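PDB 1FNN: CELL division control protein 6 from Pyrobaculum aerophilum, which binds ADP and magnesium in an AAA+ ATPase module and is probably involved in regulating the initiation of DNA replication. Local coordinates for residues Tyr252-Gln256 against Asn257-His261; His332-Leu335 against Trp336-Asn340. All coordinates share one frame; numbering follows the deposited sequence.

Interaction 1 of 2, residues Tyr252-Gln256 against Asn257-His261; sequences YAAQQ and NGRKH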
ATOM      1  N   TYR A 252       2.491  19.264  -0.921  1.00 35.23           N
ATOM      2  CA  TYR A 252       2.149  20.275   0.057  1.00 40.34           C
ATOM      3  C   TYR A 252       3.401  20.962   0.592  1.00 44.32           C
ATOM      4  O   TYR A 252       3.386  22.183   0.772  1.00 41.25           O
ATOM      5  CB  TYR A 252       1.309  19.740   1.227  1.00 41.54           C
ATOM      6  CG  TYR A 252       0.985  20.773   2.266  1.00 45.19           C
ATOM      7  CD1 TYR A 252      -0.009  21.732   2.009  1.00 47.72           C
ATOM      8  CD2 TYR A 252       1.651  20.815   3.484  1.00 45.91           C
ATOM      9  CE1 TYR A 252      -0.329  22.706   2.951  1.00 46.21           C
ATOM     10  CE2 TYR A 252       1.350  21.772   4.432  1.00 49.03           C
ATOM     11  CZ  TYR A 252       0.355  22.710   4.148  1.00 51.45           C
ATOM     12  OH  TYR A 252       0.065  23.655   5.102  1.00 49.57           O
ATOM     13  N   ALA A 253       4.431  20.169   0.940  1.00 42.14           N
ATOM     14  CA  ALA A 253       5.705  20.799   1.325  1.00 40.55           C
ATOM     15  C   ALA A 253       6.123  21.771   0.252  1.00 38.00           C
ATOM     16  O   ALA A 253       6.435  22.936   0.542  1.00 44.36           O
ATOM     17  CB  ALA A 253       6.755  19.685   1.576  1.00 32.12           C
ATOM     18  N   ALA A 254       6.178  21.415  -1.040  1.00 40.11           N
ATOM     19  CA  ALA A 254       6.592  22.370  -2.052  1.00 41.73           C
ATOM     20  C   ALA A 254       5.735  23.639  -2.039  1.00 50.35           C
ATOM     21  O   ALA A 254       6.186  24.799  -1.985  1.00 46.46           O
ATOM     22  CB  ALA A 254       6.570  21.674  -3.406  1.00 39.95           C
ATOM     23  N   GLN A 255       4.409  23.448  -2.090  1.00 48.65           N
ATOM     24  CA  GLN A 255       3.464  24.552  -2.099  1.00 50.80           C
ATOM     25  C   GLN A 255       3.643  25.483  -0.906  1.00 52.29           C
ATOM     26  O   GLN A 255       3.695  26.706  -1.063  1.00 51.78           O
ATOM     27  CB  GLN A 255       2.033  24.002  -2.077  1.00 50.12           C
ATOM     28  CG  GLN A 255       0.945  25.085  -2.073  1.00 52.06           C
ATOM     29  CD  GLN A 255      -0.387  24.365  -2.317  1.00 53.61           C
ATOM     30  OE1 GLN A 255      -0.503  23.705  -3.355  1.00 45.34           O
ATOM     31  NE2 GLN A 255      -1.291  24.535  -1.366  1.00 56.70           N
ATOM     32  N   GLN A 256       3.745  24.930   0.293  1.00 51.75           N
ATOM     33  CA  GLN A 256       3.869  25.743   1.495  1.00 58.04           C
ATOM     34  C   GLN A 256       5.138  26.588   1.531  1.00 61.31           C
ATOM     35  O   GLN A 256       5.232  27.618   2.200  1.00 60.54           O
ATOM     36  CB  GLN A 256       3.806  24.849   2.737  1.00 59.86           C
ATOM     37  CG  GLN A 256       3.838  25.715   3.988  1.00 78.14           C
ATOM     38  CD  GLN A 256       4.787  25.202   5.048  1.00 84.86           C
ATOM     39  OE1 GLN A 256       4.796  24.004   5.335  1.00 90.87           O
ATOM     40  NE2 GLN A 256       5.559  26.133   5.595  1.00 88.68           N
ATOM     41  N   ASN A 257       6.200  26.106   0.904  1.00 60.21           N
ATOM     42  CA  ASN A 257       7.433  26.817   0.690  1.00 60.24           C
ATOM     43  C   ASN A 257       7.380  27.827  -0.442  1.00 59.44           C
ATOM     44  O   ASN A 257       8.441  28.245  -0.900  1.00 60.18           O
ATOM     45  CB  ASN A 257       8.560  25.807   0.373  1.00 63.79           C
ATOM     46  CG  ASN A 257       9.568  25.851   1.516  1.00 72.42           C
ATOM     47  OD1 ASN A 257      10.188  26.895   1.746  1.00 72.14           O
ATOM     48  ND2 ASN A 257       9.692  24.717   2.190  1.00 78.97           N
ATOM     49  N   GLY A 258       6.235  28.095  -1.045  1.00 59.63           N
ATOM     50  CA  GLY A 258       6.067  29.034  -2.124  1.00 56.25           C
ATOM     51  C   GLY A 258       6.594  28.545  -3.447  1.00 57.92           C
ATOM     52  O   GLY A 258       6.806  29.374  -4.343  1.00 58.51           O
ATOM     53  N   ARG A 259       6.829  27.236  -3.616  1.00 53.99           N
ATOM     54  CA  ARG A 259       7.365  26.792  -4.905  1.00 53.20           C
ATOM     55  C   ARG A 259       6.268  26.325  -5.830  1.00 50.86           C
ATOM     56  O   ARG A 259       5.212  25.971  -5.335  1.00 51.84           O
ATOM     57  CB  ARG A 259       8.477  25.746  -4.640  1.00 62.23           C
ATOM     58  CG  ARG A 259       9.646  26.486  -3.968  1.00 67.93           C
ATOM     59  CD  ARG A 259      10.884  25.666  -3.691  1.00 64.26           C
ATOM     60  NE  ARG A 259      10.843  25.043  -2.366  1.00 66.29           N
ATOM     61  CZ  ARG A 259      10.477  23.766  -2.189  1.00 58.36           C
ATOM     62  NH1 ARG A 259      10.148  23.075  -3.274  1.00 46.17           N
ATOM     63  NH2 ARG A 259      10.466  23.279  -0.956  1.00 51.12           N
ATOM     64  N   LYS A 260       6.486  26.225  -7.127  1.00 48.08           N
ATOM     65  CA  LYS A 260       5.479  25.792  -8.070  1.00 52.77           C
ATOM     66  C   LYS A 260       5.681  24.341  -8.513  1.00 49.25           C
ATOM     67  O   LYS A 260       4.982  23.910  -9.435  1.00 41.84           O
ATOM     68  CB  LYS A 260       5.530  26.638  -9.352  1.00 61.53           C
ATOM     69  CG  LYS A 260       5.005  28.053  -9.201  1.00 74.76           C
ATOM     70  CD  LYS A 260       5.182  28.835 -10.505  1.00 83.56           C
ATOM     71  CE  LYS A 260       4.959  30.326 -10.281  1.00 90.39           C
ATOM     72  NZ  LYS A 260       5.527  31.148 -11.392  1.00 93.50           N
ATOM     73  N   HIS A 261       6.887  23.822  -8.229  1.00 47.38           N
ATOM     74  CA  HIS A 261       7.285  22.483  -8.674  1.00 47.56           C
ATOM     75  C   HIS A 261       7.728  21.639  -7.485  1.00 43.96           C
ATOM     76  O   HIS A 261       8.209  22.181  -6.478  1.00 43.20           O
ATOM     77  CB  HIS A 261       8.385  22.516  -9.733  1.00 60.28           C
ATOM     78  CG  HIS A 261       8.085  23.389 -10.912  1.00 74.36           C
ATOM     79  ND1 HIS A 261       7.648  22.916 -12.127  1.00 80.92           N
ATOM     80  CD2 HIS A 261       8.166  24.743 -11.053  1.00 78.48           C
ATOM     81  CE1 HIS A 261       7.471  23.927 -12.963  1.00 79.78           C
ATOM     82  NE2 HIS A 261       7.779  25.049 -12.332  1.00 79.59           N
TER
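Ala254 and Arg259 carry the backbone bond that ends helix 240-256: Arg259 N reaches back to Ala254 O at 3.0 Å. Inside that loop of chain, Gly258 N binds Gln255 O at 2.9 Å, and the two bonds together, with Gly258 at positive phi as the C' residue, make a Schellman motif. The last ordinary i to i+4 bond before it runs from Asn257 N to Ala253 O, 3.2 Å. Helix 240-256 and the turn to helix 264-274 belong to the AAA+ lid domain.

Contacts of side chains follow the same turn. Arg259 CG stands anti to its carbonyl carbon (chi1 -68°) and the chain bends at chi3, which brings the guanidinium back beside the last helical turn; NH1 lies 3.8 Å from Ala254 CB, and Ala254 O sits over one face of the group. The same methyl, Ala254 CB, packs 3.5 Å from His261 O.

The charge is met by Asp266 of helix 264-274 through a salt bridge to Arg259 NH2. Carbonyls at a helix C-terminus carry partial negative charge, and a guanidinium held near them, without bonding to them, may add a modest favourable electrostatic term to the backbone cap.

Interaction 2 of 2, residues His332-Leu335 against Trp336-Asn340; sequences HSQL and WSYLN
Ser337 meets Ser333 through two donors that share one acceptor. Ser333 O takes the amide of Ser337 and also its hydroxyl, OG lying 3.2 Å from that oxygen; the two arrive from opposite faces of the carbonyl plane. With chi1 at -38°, Ser337 OG lies beside its own backbone N, leaning back on the preceding turn. The other carbonyls of 332-335 are each met by an amide four residues on: His332 O by Trp336 N at 3.1 Å, Gln334 O by Tyr338 N at 3.0 Å and Leu335 O by Leu339 N at 2.8 Å. These first turns of helix 332-344 lie in the C-terminal winged-helix domain, with Phe293 and Phe311 covering Leu335 and Leu339; following helix 311-324 and preceding strands 349-352 and 364-367, the helix is probably the counterpart of the recognition helix. His332 ND1 is bonded to Glu315, and Gln334 OE1 to Arg330 NH2. Gln334 and Tyr338 run side by side, amide and ring planes 60° apart. The backbone oxygen, Gln334 O, stands 3.4 Å above one face of the Tyr338 ring, toward its rim, while Leu335 CD2 comes to the ring edge, 3.9 Å from Tyr338 CD1. Tyr338 also touches His289 and Glu290 of helix 288-304. With only a methyl at Tyr338, as in an alanine here, Leu335 CD2 would probably lose its aromatic neighbour and a gap open toward both.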
ATOM      1  N   HIS A 332      37.113   2.808 -11.035  1.00 45.32           N
ATOM      2  CA  HIS A 332      35.750   2.644 -11.500  1.00 48.86           C
ATOM      3  C   HIS A 332      35.073   1.365 -11.073  1.00 47.00           C
ATOM      4  O   HIS A 332      33.949   1.429 -10.562  1.00 47.18           O
ATOM      5  CB  HIS A 332      35.756   2.792 -13.033  1.00 58.64           C
ATOM      6  CG  HIS A 332      34.406   2.764 -13.675  1.00 65.84           C
ATOM      7  ND1 HIS A 332      33.676   3.909 -13.946  1.00 66.93           N
ATOM      8  CD2 HIS A 332      33.652   1.721 -14.106  1.00 67.35           C
ATOM      9  CE1 HIS A 332      32.528   3.559 -14.516  1.00 67.71           C
ATOM     10  NE2 HIS A 332      32.488   2.243 -14.625  1.00 68.65           N
ATOM     11  N   SER A 333      35.659   0.179 -11.248  1.00 44.11           N
ATOM     12  CA  SER A 333      35.006  -1.078 -10.891  1.00 41.41           C
ATOM     13  C   SER A 333      34.791  -1.224  -9.403  1.00 42.50           C
ATOM     14  O   SER A 333      33.802  -1.786  -8.891  1.00 43.45           O
ATOM     15  CB  SER A 333      35.869  -2.265 -11.390  1.00 48.99           C
ATOM     16  OG  SER A 333      37.134  -2.164 -10.744  1.00 53.13           O
ATOM     17  N   GLN A 334      35.731  -0.640  -8.630  1.00 38.43           N
ATOM     18  CA  GLN A 334      35.529  -0.606  -7.189  1.00 40.83           C
ATOM     19  C   GLN A 334      34.323   0.304  -6.861  1.00 37.44           C
ATOM     20  O   GLN A 334      33.520  -0.000  -5.955  1.00 37.17           O
ATOM     21  CB  GLN A 334      36.803  -0.033  -6.538  1.00 38.47           C
ATOM     22  CG  GLN A 334      37.941  -1.053  -6.546  1.00 55.51           C
ATOM     23  CD  GLN A 334      38.911  -0.820  -5.389  1.00 59.57           C
ATOM     24  OE1 GLN A 334      38.530  -0.736  -4.216  1.00 68.39           O
ATOM     25  NE2 GLN A 334      40.166  -0.714  -5.736  1.00 59.23           N
ATOM     26  N   LEU A 335      34.182   1.429  -7.556  1.00 39.41           N
ATOM     27  CA  LEU A 335      33.038   2.316  -7.194  1.00 38.94           C
ATOM     28  C   LEU A 335      31.693   1.632  -7.429  1.00 39.99           C
ATOM     29  O   LEU A 335      30.647   1.823  -6.802  1.00 38.75           O
ATOM     30  CB  LEU A 335      33.187   3.630  -7.950  1.00 38.62           C
ATOM     31  CG  LEU A 335      34.505   4.398  -7.665  1.00 34.86           C
ATOM     32  CD1 LEU A 335      34.526   5.746  -8.344  1.00 37.66           C
ATOM     33  CD2 LEU A 335      34.673   4.512  -6.164  1.00 34.39           C
ATOM     34  N   TRP A 336      31.665   0.881  -8.519  1.00 42.21           N
ATOM     35  CA  TRP A 336      30.553   0.037  -8.926  1.00 41.16           C
ATOM     36  C   TRP A 336      30.125  -0.939  -7.880  1.00 41.50           C
ATOM     37  O   TRP A 336      28.919  -1.056  -7.563  1.00 36.75           O
ATOM     38  CB  TRP A 336      30.974  -0.581 -10.280  1.00 56.66           C
ATOM     39  CG  TRP A 336      29.693  -0.679 -11.049  1.00 73.76           C
ATOM     40  CD1 TRP A 336      29.020   0.336 -11.662  1.00 80.94           C
ATOM     41  CD2 TRP A 336      28.947  -1.878 -11.257  1.00 83.62           C
ATOM     42  NE1 TRP A 336      27.882  -0.159 -12.252  1.00 89.89           N
ATOM     43  CE2 TRP A 336      27.817  -1.517 -12.018  1.00 88.90           C
ATOM     44  CE3 TRP A 336      29.128  -3.208 -10.876  1.00 85.54           C
ATOM     45  CZ2 TRP A 336      26.862  -2.449 -12.410  1.00 91.43           C
ATOM     46  CZ3 TRP A 336      28.180  -4.132 -11.266  1.00 93.24           C
ATOM     47  CH2 TRP A 336      27.063  -3.744 -12.025  1.00 94.63           C
ATOM     48  N   SER A 337      31.053  -1.633  -7.201  1.00 40.45           N
ATOM     49  CA  SER A 337      30.669  -2.498  -6.102  1.00 39.43           C
ATOM     50  C   SER A 337      30.204  -1.661  -4.915  1.00 35.38           C
ATOM     51  O   SER A 337      29.396  -2.207  -4.182  1.00 39.47           O
ATOM     52  CB  SER A 337      31.818  -3.399  -5.569  1.00 44.62           C
ATOM     53  OG  SER A 337      32.533  -3.773  -6.762  1.00 58.21           O
ATOM     54  N   TYR A 338      30.819  -0.513  -4.646  1.00 34.08           N
ATOM     55  CA  TYR A 338      30.293   0.277  -3.528  1.00 33.87           C
ATOM     56  C   TYR A 338      28.840   0.672  -3.848  1.00 35.58           C
ATOM     57  O   TYR A 338      28.042   0.679  -2.926  1.00 33.91           O
ATOM     58  CB  TYR A 338      31.093   1.555  -3.320  1.00 33.93           C
ATOM     59  CG  TYR A 338      32.542   1.332  -2.850  1.00 32.32           C
ATOM     60  CD1 TYR A 338      33.496   2.228  -3.275  1.00 34.80           C
ATOM     61  CD2 TYR A 338      32.901   0.280  -2.036  1.00 35.69           C
ATOM     62  CE1 TYR A 338      34.832   2.087  -2.886  1.00 39.99           C
ATOM     63  CE2 TYR A 338      34.238   0.126  -1.637  1.00 40.70           C
ATOM     64  CZ  TYR A 338      35.174   1.026  -2.067  1.00 39.67           C
ATOM     65  OH  TYR A 338      36.506   0.897  -1.690  1.00 39.92           O
ATOM     66  N   LEU A 339      28.589   1.092  -5.097  1.00 37.19           N
ATOM     67  CA  LEU A 339      27.196   1.472  -5.416  1.00 38.80           C
ATOM     68  C   LEU A 339      26.226   0.313  -5.240  1.00 40.73           C
ATOM     69  O   LEU A 339      25.123   0.471  -4.684  1.00 38.78           O
ATOM     70  CB  LEU A 339      27.087   1.982  -6.858  1.00 38.21           C
ATOM     71  CG  LEU A 339      25.650   2.448  -7.223  1.00 37.93           C
ATOM     72  CD1 LEU A 339      25.227   3.586  -6.292  1.00 35.23           C
ATOM     73  CD2 LEU A 339      25.691   2.854  -8.672  1.00 39.59           C
ATOM     74  N   ASN A 340      26.637  -0.881  -5.691  1.00 40.56           N
ATOM     75  CA  ASN A 340      25.847  -2.081  -5.443  1.00 39.22           C
ATOM     76  C   ASN A 340      25.523  -2.313  -3.982  1.00 41.42           C
ATOM     77  O   ASN A 340      24.416  -2.735  -3.664  1.00 39.72           O
ATOM     78  CB  ASN A 340      26.654  -3.309  -5.889  1.00 49.29           C
ATOM     79  CG  ASN A 340      25.937  -3.869  -7.102  1.00 60.35           C
ATOM     80  OD1 ASN A 340      24.924  -4.525  -6.847  1.00 60.99           O
ATOM     81  ND2 ASN A 340      26.524  -3.554  -8.244  1.00 64.11           N
TER

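Overall arrangement
Interactions 1 and 2 come in series along the chain, and each joins residues that are neighbours in sequence. Interaction 1 closes helix 240-256 in the AAA+ lid region and leads to helix 264-274; interaction 2 lies in the first turns of helix 332-344 in the winged-helix domain. Their centres are about 36 Å apart and their nearest atoms about 25 Å, without touching, and they share no helix or sheet. Both lie away from the ADP and magnesium sites. Side by side they illustrate how a helix is stopped and how one is built, in two different modules of a protein that combines an ATPase with a domain of a DNA-binding class.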